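Long-range contacts in beta-hexosaminidase Amuc_2018 (Akkermansia muciniphila, PDB 6JEB), which removes terminal N-acetylglucosamine and N-acetylgalactosamine residues from the non-reducing ends of glycans and chitobiose, as a zinc-containing family 20 glycoside hydrolase: residues H125-D130 / E187-G192; P191-A196 / G256-T261. All coordinates share one frame; numbering follows the deposited sequence.

Interaction 1: residues H125-D130 / E187-G192; sequences HLHLTD and EIDMPG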
ATOM      1  N   HIS A 125       2.174   0.362   3.373  1.00 11.54           N
ATOM      2  CA  HIS A 125       2.957  -0.823   3.055  1.00 11.05           C
ATOM      3  C   HIS A 125       4.265  -0.360   2.418  1.00 10.53           C
ATOM      4  O   HIS A 125       4.253   0.457   1.489  1.00 11.41           O
ATOM      5  CB  HIS A 125       2.067  -1.671   2.130  1.00 11.66           C
ATOM      6  CG  HIS A 125       2.744  -2.760   1.355  1.00 11.38           C
ATOM      7  ND1 HIS A 125       2.089  -3.415   0.333  1.00 12.05           N
ATOM      8  CD2 HIS A 125       3.986  -3.301   1.416  1.00 12.25           C
ATOM      9  CE1 HIS A 125       2.900  -4.308  -0.207  1.00 13.21           C
ATOM     10  NE2 HIS A 125       4.057  -4.259   0.431  1.00 12.46           N
ATOM     11  N   LEU A 126       5.391  -0.817   2.975  1.00 11.12           N
ATOM     12  CA  LEU A 126       6.724  -0.443   2.495  1.00 10.44           C
ATOM     13  C   LEU A 126       7.309  -1.589   1.674  1.00 10.91           C
ATOM     14  O   LEU A 126       7.659  -2.640   2.227  1.00 11.47           O
ATOM     15  CB  LEU A 126       7.662  -0.140   3.663  1.00 11.90           C
ATOM     16  CG  LEU A 126       7.194   0.882   4.694  1.00 12.49           C
ATOM     17  CD1 LEU A 126       8.227   1.009   5.816  1.00 13.15           C
ATOM     18  CD2 LEU A 126       6.922   2.231   4.032  1.00 13.78           C
ATOM     19  N   HIS A 127       7.459  -1.374   0.370  1.00 10.71           N
ATOM     20  CA  HIS A 127       8.124  -2.353  -0.489  1.00 10.73           C
ATOM     21  C   HIS A 127       9.618  -2.075  -0.353  1.00 10.68           C
ATOM     22  O   HIS A 127      10.194  -1.262  -1.077  1.00 11.77           O
ATOM     23  CB  HIS A 127       7.641  -2.221  -1.929  1.00 10.25           C
ATOM     24  CG  HIS A 127       8.086  -3.339  -2.813  1.00 10.86           C
ATOM     25  ND1 HIS A 127       7.464  -4.570  -2.829  1.00 11.12           N
ATOM     26  CD2 HIS A 127       9.097  -3.415  -3.714  1.00 11.20           C
ATOM     27  CE1 HIS A 127       8.074  -5.358  -3.697  1.00 11.41           C
ATOM     28  NE2 HIS A 127       9.068  -4.680  -4.248  1.00 12.38           N
ATOM     29  N   LEU A 128      10.241  -2.729   0.630  1.00 10.41           N
ATOM     30  CA  LEU A 128      11.589  -2.373   1.062  1.00  9.80           C
ATOM     31  C   LEU A 128      12.687  -3.019   0.229  1.00 11.25           C
ATOM     32  O   LEU A 128      13.840  -2.568   0.297  1.00 11.85           O
ATOM     33  CB  LEU A 128      11.785  -2.779   2.526  1.00 11.26           C
ATOM     34  CG  LEU A 128      11.005  -1.952   3.556  1.00 11.09           C
ATOM     35  CD1 LEU A 128      10.915  -2.695   4.888  1.00 13.47           C
ATOM     36  CD2 LEU A 128      11.649  -0.584   3.764  1.00 13.86           C
ATOM     37  N   THR A 129      12.373  -4.091  -0.507  1.00 10.45           N
ATOM     38  CA  THR A 129      13.387  -4.899  -1.172  1.00 11.30           C
ATOM     39  C   THR A 129      12.928  -5.263  -2.575  1.00 11.01           C
ATOM     40  O   THR A 129      11.754  -5.572  -2.795  1.00 12.80           O
ATOM     41  CB  THR A 129      13.699  -6.191  -0.381  1.00 12.04           C
ATOM     42  OG1 THR A 129      12.608  -7.109  -0.499  1.00 14.03           O
ATOM     43  CG2 THR A 129      13.934  -5.900   1.099  1.00 12.29           C
ATOM     44  N   ASP A 130      13.858  -5.235  -3.524  1.00 10.89           N
ATOM     45  CA  ASP A 130      13.554  -5.692  -4.876  1.00 10.67           C
ATOM     46  C   ASP A 130      14.861  -5.915  -5.633  1.00 11.10           C
ATOM     47  O   ASP A 130      15.927  -6.073  -5.024  1.00 12.51           O
ATOM     48  CB  ASP A 130      12.592  -4.721  -5.586  1.00 11.26           C
ATOM     49  CG  ASP A 130      11.699  -5.438  -6.585  1.00 12.72           C
ATOM     50  OD1 ASP A 130      12.208  -5.827  -7.661  1.00 12.82           O
ATOM     51  OD2 ASP A 130      10.498  -5.650  -6.279  1.00 13.02           O
ATOM     52  N   GLU A 187       7.435  -5.115   3.685  1.00 11.38           N
ATOM     53  CA  GLU A 187       7.499  -6.229   2.741  1.00 11.61           C
ATOM     54  C   GLU A 187       8.950  -6.613   2.496  1.00 11.85           C
ATOM     55  O   GLU A 187       9.765  -5.766   2.101  1.00 12.37           O
ATOM     56  CB  GLU A 187       6.819  -5.925   1.401  1.00 11.37           C
ATOM     57  CG  GLU A 187       6.885  -7.107   0.429  1.00 11.42           C
ATOM     58  CD  GLU A 187       6.336  -6.786  -0.946  1.00 12.82           C
ATOM     59  OE1 GLU A 187       5.704  -5.714  -1.118  1.00 13.19           O
ATOM     60  OE2 GLU A 187       6.539  -7.611  -1.861  1.00 13.35           O
ATOM     61  N   ILE A 188       9.260  -7.880   2.738  1.00 11.46           N
ATOM     62  CA  ILE A 188      10.522  -8.498   2.341  1.00 12.58           C
ATOM     63  C   ILE A 188      10.155  -9.470   1.230  1.00 12.25           C
ATOM     64  O   ILE A 188       9.655 -10.571   1.493  1.00 13.20           O
ATOM     65  CB  ILE A 188      11.206  -9.218   3.509  1.00 12.55           C
ATOM     66  CG1 ILE A 188      11.257  -8.328   4.760  1.00 14.28           C
ATOM     67  CG2 ILE A 188      12.603  -9.701   3.099  1.00 15.58           C
ATOM     68  CD1 ILE A 188      12.043  -7.034   4.591  1.00 16.35           C
ATOM     69  N   ASP A 189      10.365  -9.066  -0.021  1.00 12.08           N
ATOM     70  CA  ASP A 189       9.875  -9.859  -1.143  1.00 12.07           C
ATOM     71  C   ASP A 189      10.755 -11.104  -1.324  1.00 11.51           C
ATOM     72  O   ASP A 189      11.986 -11.013  -1.392  1.00 12.69           O
ATOM     73  CB  ASP A 189       9.840  -8.987  -2.404  1.00 13.37           C
ATOM     74  CG  ASP A 189       8.959  -9.559  -3.507  1.00 13.58           C
ATOM     75  OD1 ASP A 189       8.698 -10.782  -3.506  1.00 14.46           O
ATOM     76  OD2 ASP A 189       8.543  -8.766  -4.393  1.00 12.75           O
ATOM     77  N   MET A 190      10.124 -12.275  -1.361  1.00 12.24           N
ATOM     78  CA  MET A 190      10.833 -13.537  -1.520  1.00 11.95           C
ATOM     79  C   MET A 190       9.884 -14.531  -2.170  1.00 12.94           C
ATOM     80  O   MET A 190       8.663 -14.386  -2.059  1.00 14.73           O
ATOM     81  CB  MET A 190      11.286 -14.068  -0.156  1.00 12.79           C
ATOM     82  CG  MET A 190      10.146 -14.243   0.827  1.00 15.13           C
ATOM     83  SD  MET A 190      10.717 -14.706   2.469  1.00 19.70           S
ATOM     84  CE  MET A 190      11.231 -13.135   3.103  1.00 19.83           C
ATOM     85  N   PRO A 191      10.412 -15.562  -2.856  1.00 13.23           N
ATOM     86  CA  PRO A 191      11.834 -15.868  -3.030  1.00 13.38           C
ATOM     87  C   PRO A 191      12.491 -15.123  -4.193  1.00 12.97           C
ATOM     88  O   PRO A 191      13.719 -15.176  -4.312  1.00 13.53           O
ATOM     89  CB  PRO A 191      11.825 -17.377  -3.295  1.00 14.44           C
ATOM     90  CG  PRO A 191      10.527 -17.607  -4.039  1.00 15.79           C
ATOM     91  CD  PRO A 191       9.546 -16.615  -3.425  1.00 13.93           C
ATOM     92  N   GLY A 192      11.702 -14.451  -5.027  1.00 13.34           N
ATOM     93  CA  GLY A 192      12.209 -13.711  -6.161  1.00 13.58           C
ATOM     94  C   GLY A 192      12.324 -12.228  -5.888  1.00 13.07           C
ATOM     95  O   GLY A 192      12.371 -11.780  -4.735  1.00 14.05           O
TER
HETATM   96  O   HOH W   1       9.747  -5.503  -0.829  1.00 13.10           O
HETATM   97  O   HOH W   2      13.276  -8.771  -2.445  1.00 14.74           O

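Interaction 2: residues P191-A196 / G256-T261; sequences PGHNQA and GDEAPT. With ACM (acetamide), chain C.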
ATOM      1  N   PRO A 191      10.412 -15.562  -2.856  1.00 13.23           N
ATOM      2  CA  PRO A 191      11.834 -15.868  -3.030  1.00 13.38           C
ATOM      3  C   PRO A 191      12.491 -15.123  -4.193  1.00 12.97           C
ATOM      4  O   PRO A 191      13.719 -15.176  -4.312  1.00 13.53           O
ATOM      5  CB  PRO A 191      11.825 -17.377  -3.295  1.00 14.44           C
ATOM      6  CG  PRO A 191      10.527 -17.607  -4.039  1.00 15.79           C
ATOM      7  CD  PRO A 191       9.546 -16.615  -3.425  1.00 13.93           C
ATOM      8  N   GLY A 192      11.702 -14.451  -5.027  1.00 13.34           N
ATOM      9  CA  GLY A 192      12.209 -13.711  -6.161  1.00 13.58           C
ATOM     10  C   GLY A 192      12.324 -12.228  -5.888  1.00 13.07           C
ATOM     11  O   GLY A 192      12.371 -11.780  -4.735  1.00 14.05           O
ATOM     12  N   HIS A 193      12.365 -11.449  -6.969  1.00 11.65           N
ATOM     13  CA  HIS A 193      12.615 -10.011  -6.879  1.00 11.72           C
ATOM     14  C   HIS A 193      13.811  -9.730  -5.973  1.00 12.31           C
ATOM     15  O   HIS A 193      13.799  -8.824  -5.135  1.00 12.65           O
ATOM     16  CB  HIS A 193      11.357  -9.247  -6.447  1.00 12.65           C
ATOM     17  CG  HIS A 193      10.420  -8.965  -7.581  1.00 12.36           C
ATOM     18  ND1 HIS A 193      10.579  -7.880  -8.416  1.00 12.86           N
ATOM     19  CD2 HIS A 193       9.336  -9.640  -8.039  1.00 13.36           C
ATOM     20  CE1 HIS A 193       9.622  -7.884  -9.328  1.00 14.27           C
ATOM     21  NE2 HIS A 193       8.854  -8.944  -9.124  1.00 14.40           N
ATOM     22  N   ASN A 194      14.875 -10.509  -6.184  1.00 12.13           N
ATOM     23  CA  ASN A 194      15.973 -10.597  -5.231  1.00 12.28           C
ATOM     24  C   ASN A 194      17.331 -10.319  -5.866  1.00 12.48           C
ATOM     25  O   ASN A 194      18.354 -10.765  -5.334  1.00 13.47           O
ATOM     26  CB  ASN A 194      15.976 -11.964  -4.534  1.00 12.86           C
ATOM     27  CG  ASN A 194      15.436 -11.896  -3.117  1.00 12.54           C
ATOM     28  OD1 ASN A 194      15.594 -10.886  -2.428  1.00 13.48           O
ATOM     29  ND2 ASN A 194      14.820 -12.981  -2.664  1.00 14.59           N
ATOM     30  N   GLN A 195      17.382  -9.578  -6.977  1.00 11.91           N
ATOM     31  CA  GLN A 195      18.690  -9.335  -7.588  1.00 12.29           C
ATOM     32  C   GLN A 195      19.606  -8.540  -6.662  1.00 12.44           C
ATOM     33  O   GLN A 195      20.820  -8.773  -6.642  1.00 13.76           O
ATOM     34  CB  GLN A 195      18.572  -8.663  -8.953  1.00 13.44           C
ATOM     35  CG  GLN A 195      19.927  -8.571  -9.661  1.00 14.37           C
ATOM     36  CD  GLN A 195      19.803  -8.241 -11.127  1.00 15.06           C
ATOM     37  OE1 GLN A 195      18.815  -8.609 -11.772  1.00 15.34           O
ATOM     38  NE2 GLN A 195      20.802  -7.539 -11.670  1.00 15.17           N
ATOM     39  N   ALA A 196      19.052  -7.604  -5.882  1.00 11.76           N
ATOM     40  CA  ALA A 196      19.899  -6.826  -4.981  1.00 11.39           C
ATOM     41  C   ALA A 196      20.487  -7.716  -3.891  1.00 12.09           C
ATOM     42  O   ALA A 196      21.686  -7.626  -3.579  1.00 12.56           O
ATOM     43  CB  ALA A 196      19.122  -5.644  -4.392  1.00 12.26           C
ATOM     44  N   GLY A 256       6.340 -12.720  -2.936  1.00 13.73           N
ATOM     45  CA  GLY A 256       6.010 -13.928  -3.665  1.00 13.74           C
ATOM     46  C   GLY A 256       5.608 -13.708  -5.104  1.00 14.22           C
ATOM     47  O   GLY A 256       5.230 -14.674  -5.777  1.00 16.80           O
ATOM     48  N   ASP A 257       5.681 -12.476  -5.599  1.00 14.86           N
ATOM     49  CA  ASP A 257       5.253 -12.180  -6.955  1.00 14.22           C
ATOM     50  C   ASP A 257       6.344 -12.505  -7.969  1.00 14.36           C
ATOM     51  O   ASP A 257       7.543 -12.424  -7.680  1.00 15.24           O
ATOM     52  CB  ASP A 257       4.871 -10.705  -7.081  1.00 15.21           C
ATOM     53  CG  ASP A 257       6.001  -9.762  -6.683  1.00 14.46           C
ATOM     54  OD1 ASP A 257       6.684 -10.024  -5.673  1.00 14.10           O
ATOM     55  OD2 ASP A 257       6.205  -8.751  -7.384  1.00 15.27           O
ATOM     56  N   GLU A 258       5.908 -12.885  -9.170  1.00 14.76           N
ATOM     57  CA  GLU A 258       6.784 -12.997 -10.339  1.00 14.82           C
ATOM     58  C   GLU A 258       8.041 -13.800 -10.023  1.00 15.57           C
ATOM     59  O   GLU A 258       9.172 -13.358 -10.255  1.00 16.51           O
ATOM     60  CB  GLU A 258       7.114 -11.621 -10.925  1.00 16.09           C
ATOM     61  CG  GLU A 258       5.866 -10.823 -11.286  1.00 16.58           C
ATOM     62  CD  GLU A 258       6.168  -9.404 -11.733  1.00 16.59           C
ATOM     63  OE1 GLU A 258       7.052  -8.755 -11.136  1.00 19.28           O
ATOM     64  OE2 GLU A 258       5.506  -8.926 -12.678  1.00 20.38           O
ATOM     65  N   ALA A 259       7.827 -14.997  -9.473  1.00 15.63           N
ATOM     66  CA  ALA A 259       8.897 -15.885  -9.024  1.00 15.63           C
ATOM     67  C   ALA A 259       8.869 -17.151  -9.873  1.00 18.18           C
ATOM     68  O   ALA A 259       8.430 -18.215  -9.405  1.00 18.78           O
ATOM     69  CB  ALA A 259       8.761 -16.209  -7.537  1.00 17.68           C
ATOM     70  N   PRO A 260       9.346 -17.083 -11.119  1.00 18.57           N
ATOM     71  CA  PRO A 260       9.404 -18.295 -11.943  1.00 19.22           C
ATOM     72  C   PRO A 260      10.376 -19.284 -11.320  1.00 17.45           C
ATOM     73  O   PRO A 260      11.373 -18.902 -10.707  1.00 19.52           O
ATOM     74  CB  PRO A 260       9.928 -17.777 -13.285  1.00 20.16           C
ATOM     75  CG  PRO A 260      10.764 -16.601 -12.920  1.00 20.15           C
ATOM     76  CD  PRO A 260      10.050 -15.953 -11.753  1.00 19.61           C
ATOM     77  N   THR A 261      10.081 -20.570 -11.478  1.00 17.75           N
ATOM     78  CA  THR A 261      10.791 -21.586 -10.710  1.00 17.60           C
ATOM     79  C   THR A 261      11.842 -22.343 -11.514  1.00 18.03           C
ATOM     80  O   THR A 261      12.366 -23.348 -11.024  1.00 19.01           O
ATOM     81  CB  THR A 261       9.801 -22.556 -10.071  1.00 19.21           C
ATOM     82  OG1 THR A 261       8.907 -23.038 -11.074  1.00 20.78           O
ATOM     83  CG2 THR A 261       9.002 -21.858  -8.967  1.00 19.91           C
TER
HETATM   84  C1  ACM C 502       3.564  -7.037  -8.625  1.00 15.50           C
HETATM   85  O   ACM C 502       2.998  -6.255  -9.320  1.00 17.41           O
HETATM   86  N   ACM C 502       4.836  -7.528  -9.052  1.00 12.42           N
HETATM   87  C2  ACM C 502       3.005  -7.552  -7.311  1.00 14.59           C
HETATM   88  O   HOH W   3       9.119 -13.072  -5.301  1.00 15.07           O
HETATM   89  O   HOH W   4      11.629 -12.375  -9.612  1.00 15.69           O

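Interaction 1: residues H125-D130 / E187-G192
The imidazole rings of His125 and His127 turn their edges to the carboxylate of Glu187. At the edge of His127 lie Glu187 OE1, beside ND1, and the carboxylate of Asp130, beside NE2; over the centre of one face sits a water oxygen, 3.1 Å above the plane, and Trp400 meets this ring edge-to-face. His125 has the Glu187 carboxylate at its edge, while the ring of His253 stacks on it. Two N-H groups grip one oxygen, arriving from opposite faces of the carboxylate plane. His125 NE2 donates to Glu187 OE1 over 2.7 Å, on the anti side and not far from that plane. His127 ND1 reaches Glu187 OE1, also at 2.7 Å, from well above it, with ring and carboxylate planes 78° apart. A glutamate suits this buried place because its extended chain carries the carboxylate between the two histidines, and Trp307 satisfies OE2. Histidine suits position 127 because its ring offers two nitrogens, one turned to each acid: His127 NE2 donates to Asp130 OD2 over 2.7 Å, nearly straight at 169°, so Glu187 is placed to steady His127, and through it Asp130.

Along the backbone, Glu187 N donates to Leu126 O at 2.9 Å, and Leu128 N returns a weak bond to Glu187 O, to which a water also ties Thr129 N. Thr129 serves polar and apolar neighbours. With its hydroxyl between the backbone N and carbonyl carbon (chi1 72°), Thr129 OG1 accepts from Asp189 N at 3.0 Å, while Thr129 CG2 lies 4.1 Å from Ile188 CD1. Asp189 OD1 is held by Gly256 N. Parallel strands 123-127 and 183-187 end side by side in the family 20 TIM barrel, their loops leading into the active site, where Asp130 belongs to the charge relay system.

Interaction 2: residues P191-A196 / G256-T261
His193 and Glu258 meet almost flat: the imidazole and carboxylate planes are only 13° apart, and NE2 donates to the anti lone pair of OE1, which lies in the ring plane. The His193 NE2 to Glu258 OE1 bond is 2.7 Å long but bent, at 144°. Both residues belong to the charge relay system, with Asp130 at His193 ND1. Asp257, which binds substrate and lines the acetamide pocket with Glu258, comes in differently. Its side chain runs at about a right angle to the histidine, although the two flat groups are nearly parallel, and its OD2 is too poorly aligned with NE2 to be bonded to it. With CG between the backbone N and carbonyl carbon (chi1 57°), Asp257 OD2 instead accepts from the acetamide nitrogen, ACM N, at 2.5 Å, so short that the exact length is doubtful. Replacing Glu258 by an alanine would probably strip His193 NE2 of its acceptor, with the ring then held through ND1 by Asp130.

Waters fasten the backbones, one from Gly192 N to Asp257 O and another from His193 N to Glu258 O. Glycine fits at 192, since a side chain would press against Ala259, whose small CB meets Pro191 CG at 4.2 Å. Segment 191-196 leads into helix 195-200; segment 256-261 connects strand 251-253 to helix 262-266; Met286 and Phe289 of helix 282-299 pack on Pro191.

The two contacts share Pro191 and Gly192, and their centres lie 9 Å apart. A probable hydrogen bond of 2.7 Å from His193 ND1 to Asp130 OD1 joins them, completing a chain of side chains from Glu187 through His127, Asp130 and His193 to Glu258; its last three members are the charge relay system. A second junction sets two carboxylates unusually close, Asp189 OD2 and Asp257 OD1 at 2.6 Å; Asp257 is the one that touches the acetamide. Interaction 1 appears to form the layer behind Asp130, whereas interaction 2 carries Glu258 and Asp257 to the pocket. Trp307, Trp324, Tyr352 and Trp400 complete the acetamide site, consistent with substrate-assisted catalysis by the acetamido group.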